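Local coordinates for protein glycosyl hydrolase, family 38 (Enterococcus faecalis, PDB 5KBP) that probably hydrolyses alpha-mannosidic linkages in mannose-containing carbohydrates, at residues I535-E540 against N657-E662; S557-F562 against Y778-H783. One frame throughout, in Å; residues are numbered along the deposited sequence.

Contact 1. Residues I535-E540 against N657-E662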
loop_
_atom_site.group_PDB
_atom_site.type_symbol
_atom_site.label_atom_id
_atom_site.label_comp_id
_atom_site.label_asym_id
_atom_site.label_seq_id
_atom_site.Cartn_x
_atom_site.Cartn_y
_atom_site.Cartn_z
ATOM N N ILE A 535 34.989 -6.465 28.532
ATOM C CA ILE A 535 34.523 -5.182 29.039
ATOM C C ILE A 535 33.983 -5.351 30.451
ATOM O O ILE A 535 33.517 -6.426 30.837
ATOM C CB ILE A 535 33.443 -4.567 28.120
ATOM C CG1 ILE A 535 32.259 -5.527 27.975
ATOM C CG2 ILE A 535 34.026 -4.228 26.758
ATOM C CD1 ILE A 535 31.165 -5.015 27.063
ATOM N N GLN A 536 34.048 -4.267 31.223
ATOM C CA GLN A 536 33.465 -4.196 32.558
ATOM C C GLN A 536 32.485 -3.032 32.571
ATOM O O GLN A 536 32.885 -1.880 32.374
ATOM C CB GLN A 536 34.549 -4.018 33.625
ATOM C CG GLN A 536 34.129 -4.426 35.034
ATOM C CD GLN A 536 33.294 -3.371 35.735
ATOM O OE1 GLN A 536 33.308 -2.199 35.359
ATOM N NE2 GLN A 536 32.563 -3.783 36.763
ATOM N N VAL A 537 31.209 -3.330 32.796
ATOM C CA VAL A 537 30.129 -2.364 32.623
ATOM C C VAL A 537 29.557 -1.997 33.985
ATOM O O VAL A 537 29.198 -2.879 34.775
ATOM C CB VAL A 537 29.031 -2.915 31.697
ATOM C CG1 VAL A 537 27.872 -1.931 31.598
ATOM C CG2 VAL A 537 29.608 -3.216 30.325
ATOM N N LYS A 538 29.475 -0.696 34.255
ATOM C CA LYS A 538 28.777 -0.160 35.414
ATOM C C LYS A 538 27.655 0.742 34.923
ATOM O O LYS A 538 27.876 1.598 34.061
ATOM C CB LYS A 538 29.727 0.618 36.331
ATOM C CG LYS A 538 29.033 1.490 37.379
ATOM C CD LYS A 538 28.180 0.667 38.337
ATOM C CE LYS A 538 27.474 1.545 39.362
ATOM N NZ LYS A 538 28.437 2.255 40.249
ATOM N N ILE A 539 26.457 0.541 35.460
ATOM C CA ILE A 539 25.297 1.362 35.137
ATOM C C ILE A 539 25.046 2.280 36.325
ATOM O O ILE A 539 24.617 1.829 37.394
ATOM C CB ILE A 539 24.061 0.511 34.817
ATOM C CG1 ILE A 539 24.372 -0.458 33.675
ATOM C CG2 ILE A 539 22.880 1.400 34.458
ATOM C CD1 ILE A 539 23.180 -1.258 33.214
ATOM N N GLU A 540 25.318 3.568 36.141
ATOM C CA GLU A 540 25.165 4.543 37.207
ATOM C C GLU A 540 23.689 4.846 37.454
ATOM O O GLU A 540 22.823 4.587 36.613
ATOM C CB GLU A 540 25.908 5.834 36.861
ATOM C CG GLU A 540 27.314 5.624 36.314
ATOM C CD GLU A 540 28.304 5.190 37.378
ATOM O OE1 GLU A 540 27.986 5.315 38.579
ATOM O OE2 GLU A 540 29.404 4.728 37.010
ATOM N N ASN A 657 32.551 -8.985 22.804
ATOM C CA ASN A 657 32.772 -7.656 23.354
ATOM C C ASN A 657 31.703 -6.662 22.921
ATOM O O ASN A 657 31.816 -5.473 23.237
ATOM C CB ASN A 657 34.155 -7.138 22.947
ATOM C CG ASN A 657 34.270 -6.882 21.455
ATOM O OD1 ASN A 657 33.607 -7.531 20.645
ATOM N ND2 ASN A 657 35.122 -5.933 21.084
ATOM N N GLN A 658 30.679 -7.119 22.205
ATOM C CA GLN A 658 29.624 -6.236 21.727
ATOM C C GLN A 658 28.601 -5.989 22.828
ATOM O O GLN A 658 28.069 -6.933 23.419
ATOM C CB GLN A 658 28.938 -6.835 20.499
ATOM C CG GLN A 658 29.791 -6.846 19.244
ATOM C CD GLN A 658 29.009 -7.275 18.021
ATOM O OE1 GLN A 658 28.310 -8.288 18.041
ATOM N NE2 GLN A 658 29.114 -6.498 16.949
ATOM N N LEU A 659 28.327 -4.716 23.099
ATOM C CA LEU A 659 27.316 -4.314 24.069
ATOM C C LEU A 659 26.096 -3.834 23.291
ATOM O O LEU A 659 26.149 -2.798 22.621
ATOM C CB LEU A 659 27.853 -3.223 24.993
ATOM C CG LEU A 659 27.133 -3.017 26.326
ATOM C CD1 LEU A 659 27.359 -4.209 27.245
ATOM C CD2 LEU A 659 27.590 -1.724 26.985
ATOM N N PHE A 660 25.003 -4.588 23.373
ATOM C CA PHE A 660 23.816 -4.317 22.574
ATOM C C PHE A 660 22.833 -3.436 23.334
ATOM O O PHE A 660 22.664 -3.574 24.549
ATOM C CB PHE A 660 23.137 -5.625 22.168
ATOM C CG PHE A 660 23.940 -6.451 21.203
ATOM C CD1 PHE A 660 24.896 -7.343 21.661
ATOM C CD2 PHE A 660 23.739 -6.335 19.839
ATOM C CE1 PHE A 660 25.636 -8.104 20.774
ATOM C CE2 PHE A 660 24.474 -7.092 18.948
ATOM C CZ PHE A 660 25.424 -7.977 19.415
ATOM N N PHE A 661 22.181 -2.533 22.605
ATOM C CA PHE A 661 21.184 -1.634 23.165
ATOM C C PHE A 661 19.876 -1.762 22.396
ATOM O O PHE A 661 19.869 -2.012 21.187
ATOM C CB PHE A 661 21.657 -0.176 23.126
ATOM C CG PHE A 661 23.019 0.033 23.715
ATOM C CD1 PHE A 661 23.244 -0.185 25.063
ATOM C CD2 PHE A 661 24.074 0.457 22.924
ATOM C CE1 PHE A 661 24.498 0.008 25.610
ATOM C CE2 PHE A 661 25.330 0.653 23.465
ATOM C CZ PHE A 661 25.542 0.429 24.810
ATOM N N GLU A 662 18.767 -1.582 23.111
ATOM C CA GLU A 662 17.434 -1.613 22.511
ATOM C C GLU A 662 16.583 -0.580 23.243
ATOM O O GLU A 662 16.073 -0.849 24.334
ATOM C CB GLU A 662 16.818 -3.005 22.595
ATOM C CG GLU A 662 15.979 -3.380 21.384
ATOM C CD GLU A 662 15.384 -4.770 21.486
ATOM O OE1 GLU A 662 14.236 -4.895 21.960
ATOM O OE2 GLU A 662 16.068 -5.740 21.098
#

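Contact 2. Residues S557-F562 against Y778-H783. With SO4 (sulfate ion), chain K.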
loop_
_atom_site.group_PDB
_atom_site.type_symbol
_atom_site.label_atom_id
_atom_site.label_comp_id
_atom_site.label_asym_id
_atom_site.label_seq_id
_atom_site.Cartn_x
_atom_site.Cartn_y
_atom_site.Cartn_z
ATOM N N SER A 557 33.222 6.954 30.090
ATOM C CA SER A 557 32.151 7.318 31.004
ATOM C C SER A 557 31.099 8.152 30.283
ATOM O O SER A 557 31.324 8.662 29.182
ATOM C CB SER A 557 32.690 8.089 32.217
ATOM O OG SER A 557 33.367 9.266 31.811
ATOM N N LYS A 558 29.940 8.280 30.932
ATOM C CA LYS A 558 28.791 9.038 30.436
ATOM C C LYS A 558 28.273 8.512 29.100
ATOM O O LYS A 558 27.672 9.260 28.323
ATOM C CB LYS A 558 29.115 10.532 30.330
ATOM C CG LYS A 558 29.515 11.165 31.653
ATOM C CD LYS A 558 29.871 12.630 31.481
ATOM C CE LYS A 558 30.276 13.249 32.804
ATOM N NZ LYS A 558 30.643 14.684 32.675
ATOM N N LEU A 559 28.483 7.230 28.822
ATOM C CA LEU A 559 27.973 6.629 27.601
ATOM C C LEU A 559 26.479 6.353 27.727
ATOM O O LEU A 559 25.947 6.186 28.829
ATOM C CB LEU A 559 28.725 5.337 27.288
ATOM C CG LEU A 559 30.232 5.479 27.052
ATOM C CD1 LEU A 559 30.888 4.115 26.905
ATOM C CD2 LEU A 559 30.494 6.336 25.825
ATOM N N LEU A 560 25.806 6.304 26.575
ATOM C CA LEU A 560 24.360 6.081 26.500
ATOM C C LEU A 560 23.596 7.190 27.225
ATOM O O LEU A 560 22.754 6.940 28.091
ATOM C CB LEU A 560 23.983 4.699 27.045
ATOM C CG LEU A 560 22.602 4.148 26.678
ATOM C CD1 LEU A 560 22.544 3.804 25.198
ATOM C CD2 LEU A 560 22.250 2.940 27.537
ATOM N N THR A 561 23.905 8.433 26.864
ATOM C CA THR A 561 23.198 9.601 27.372
ATOM C C THR A 561 22.251 10.113 26.295
ATOM O O THR A 561 22.653 10.281 25.139
ATOM C CB THR A 561 24.176 10.701 27.789
ATOM O OG1 THR A 561 24.958 10.251 28.903
ATOM C CG2 THR A 561 23.428 11.967 28.182
ATOM N N PHE A 562 21.001 10.357 26.675
ATOM C CA PHE A 562 19.970 10.783 25.739
ATOM C C PHE A 562 19.801 12.296 25.783
ATOM O O PHE A 562 19.879 12.912 26.851
ATOM C CB PHE A 562 18.642 10.087 26.043
ATOM C CG PHE A 562 18.698 8.596 25.882
ATOM C CD1 PHE A 562 18.618 8.021 24.624
ATOM C CD2 PHE A 562 18.840 7.770 26.983
ATOM C CE1 PHE A 562 18.675 6.648 24.470
ATOM C CE2 PHE A 562 18.897 6.396 26.835
ATOM C CZ PHE A 562 18.814 5.836 25.576
ATOM N N TYR A 778 20.798 -0.611 18.453
ATOM C CA TYR A 778 22.149 -0.114 18.231
ATOM C C TYR A 778 23.064 -0.772 19.260
ATOM O O TYR A 778 22.607 -1.490 20.153
ATOM C CB TYR A 778 22.193 1.417 18.300
ATOM C CG TYR A 778 21.630 2.019 19.573
ATOM C CD1 TYR A 778 20.257 2.080 19.791
ATOM C CD2 TYR A 778 22.469 2.547 20.544
ATOM C CE1 TYR A 778 19.740 2.632 20.947
ATOM C CE2 TYR A 778 21.959 3.104 21.704
ATOM C CZ TYR A 778 20.595 3.144 21.900
ATOM O OH TYR A 778 20.079 3.697 23.051
ATOM N N GLY A 779 24.366 -0.530 19.124
ATOM C CA GLY A 779 25.311 -1.182 20.013
ATOM C C GLY A 779 26.662 -0.503 20.030
ATOM O O GLY A 779 26.938 0.418 19.259
ATOM N N LEU A 780 27.511 -0.993 20.932
ATOM C CA LEU A 780 28.826 -0.425 21.186
ATOM C C LEU A 780 29.877 -1.522 21.105
ATOM O O LEU A 780 29.624 -2.666 21.497
ATOM C CB LEU A 780 28.863 0.256 22.567
ATOM C CG LEU A 780 30.137 0.912 23.112
ATOM C CD1 LEU A 780 29.766 2.066 24.031
ATOM C CD2 LEU A 780 30.998 -0.096 23.865
ATOM N N SER A 781 31.056 -1.166 20.601
ATOM C CA SER A 781 32.163 -2.107 20.501
ATOM C C SER A 781 33.471 -1.349 20.668
ATOM O O SER A 781 33.706 -0.355 19.974
ATOM C CB SER A 781 32.142 -2.849 19.161
ATOM O OG SER A 781 33.201 -3.787 19.086
ATOM N N LEU A 782 34.312 -1.820 21.583
ATOM C CA LEU A 782 35.581 -1.178 21.891
ATOM C C LEU A 782 36.737 -1.947 21.263
ATOM O O LEU A 782 36.669 -3.164 21.075
ATOM C CB LEU A 782 35.784 -1.079 23.405
ATOM C CG LEU A 782 34.717 -0.301 24.180
ATOM C CD1 LEU A 782 35.008 -0.324 25.676
ATOM C CD2 LEU A 782 34.612 1.129 23.665
ATOM N N HIS A 783 37.801 -1.219 20.932
ATOM C CA HIS A 783 38.992 -1.825 20.354
ATOM C C HIS A 783 40.215 -1.043 20.810
ATOM O O HIS A 783 40.108 0.068 21.337
ATOM C CB HIS A 783 38.909 -1.883 18.823
ATOM C CG HIS A 783 38.982 -0.543 18.156
ATOM N ND1 HIS A 783 40.173 0.118 17.942
ATOM C CD2 HIS A 783 38.013 0.256 17.649
ATOM C CE1 HIS A 783 39.934 1.266 17.335
ATOM N NE2 HIS A 783 38.632 1.374 17.145
HETATM S S SO4 K . 33.422 14.467 34.998
HETATM O O1 SO4 K . 33.677 13.284 34.182
HETATM O O2 SO4 K . 32.352 14.182 35.949
HETATM O O3 SO4 K . 34.636 14.827 35.725
HETATM O O4 SO4 K . 33.025 15.576 34.136
#

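Contact 1. Residues I535-E540 against N657-E662
Ile535 and Val537 face Leu659 across the interior of a beta sandwich, the fold expected of the galactose-mutarotase-like C-terminal part of family 38 enzymes. Strand 535-539 belongs to one antiparallel sheet and strand 659-667 to the other, so the two meet through side chains rather than backbone bonds. Leu659 can be followed outward. Its CB lies 4.3 Å from Ile535 CD1. CG is turned away from its own backbone N (chi1 -160°), which carries the fork across toward the other sheet. From there CD1 does most of the touching, 3.9 Å from Ile535 CD1 and equally far from Val537 CG2, while CD2 reaches the same Val537 methyl at 4.2 Å. A leucine suits the spot because one branch, CD1, lies between Ile535 CD1 and Val537 CG2 while the other thickens the packing on Val537. These two partners, both beta-branched, suit an extended backbone and turn their methyls inward. Ile535 holds CG1 between its backbone N and carbonyl carbon (chi1 58°) and then extends, bringing CD1 up to Leu659. Met652 packs on both Ile535 and Val537, and Leu659 also packs on Met530, Leu545 and Val650. Alternation sends Lys538 the other way, where its NZ pairs with Glu540 OE1 at 3.5 Å. At the loop end of the contact, Ile535 CD1 also rests 3.9 Å from the carbonyl O of Asn657.

Contact 2. Residues S557-F562 against Y778-H783
From Leu559 to Phe562 the backbone runs 154° from the direction of Tyr778 to Leu780, and the nearest CA atoms, those of Leu560 and Leu780, are 9.5 Å apart, a gap filled by side chains. Leu559 and Leu780 touch through their CD1 methyls, 3.7 Å apart, the side chains crossing at about a right angle. Beside them Tyr778 presents the edge of its ring to Leu560, whose CD1 lies near the ring plane, 3.6 Å from CE2 and 3.3 Å from OH. The ring gets there because Tyr778 CG stands between its backbone N and carbonyl carbon (chi1 55°). The same hydroxyl sits at the edge of the Phe562 ring, near its plane, 3.5 Å from CZ; its polar need is met by a hydrogen bond with Thr663 OG1, so a tyrosine can be buried here among apolar groups. These are facing sheets of a beta sandwich, and strand 555-566 is kinked where it crosses the interface by two G1 beta bulges, one at Lys558 and Leu559 opposite Leu545, the other at Leu560 and Thr561 opposite Leu677. Lys558 and Leu560 each take a positive phi, which is consistent with consecutive Leu559 and Leu560 both reaching the facing strand. Thr561 OG1 donates to Lys558 O at 2.9 Å, bridging the bend from well above the carbonyl plane. On the exposed side the extended Lys558 chain delivers NZ to O4 of a sulfate ion, probably a crystallisation additive, at 2.9 Å.

Along the chain the segments come in the order 535-540, 557-562, 657-662, 778-783, so the loop closed by contact 1, 116 residues long, crosses the 215-residue loop of contact 2. The first two segments lie in one antiparallel sheet, where strand 545-549 stands between them; the last two are on adjacent strands of the other. Both contacts therefore fasten the same pair of sheets, with centres about 7 Å apart. Their second segments are joined directly: Phe661 N lies 2.7 Å from Tyr778 O, and Leu659 O 2.8 Å from Leu780 N, both probable hydrogen bonds. Leu545, from the intervening strand, touches both Leu659 and Leu560.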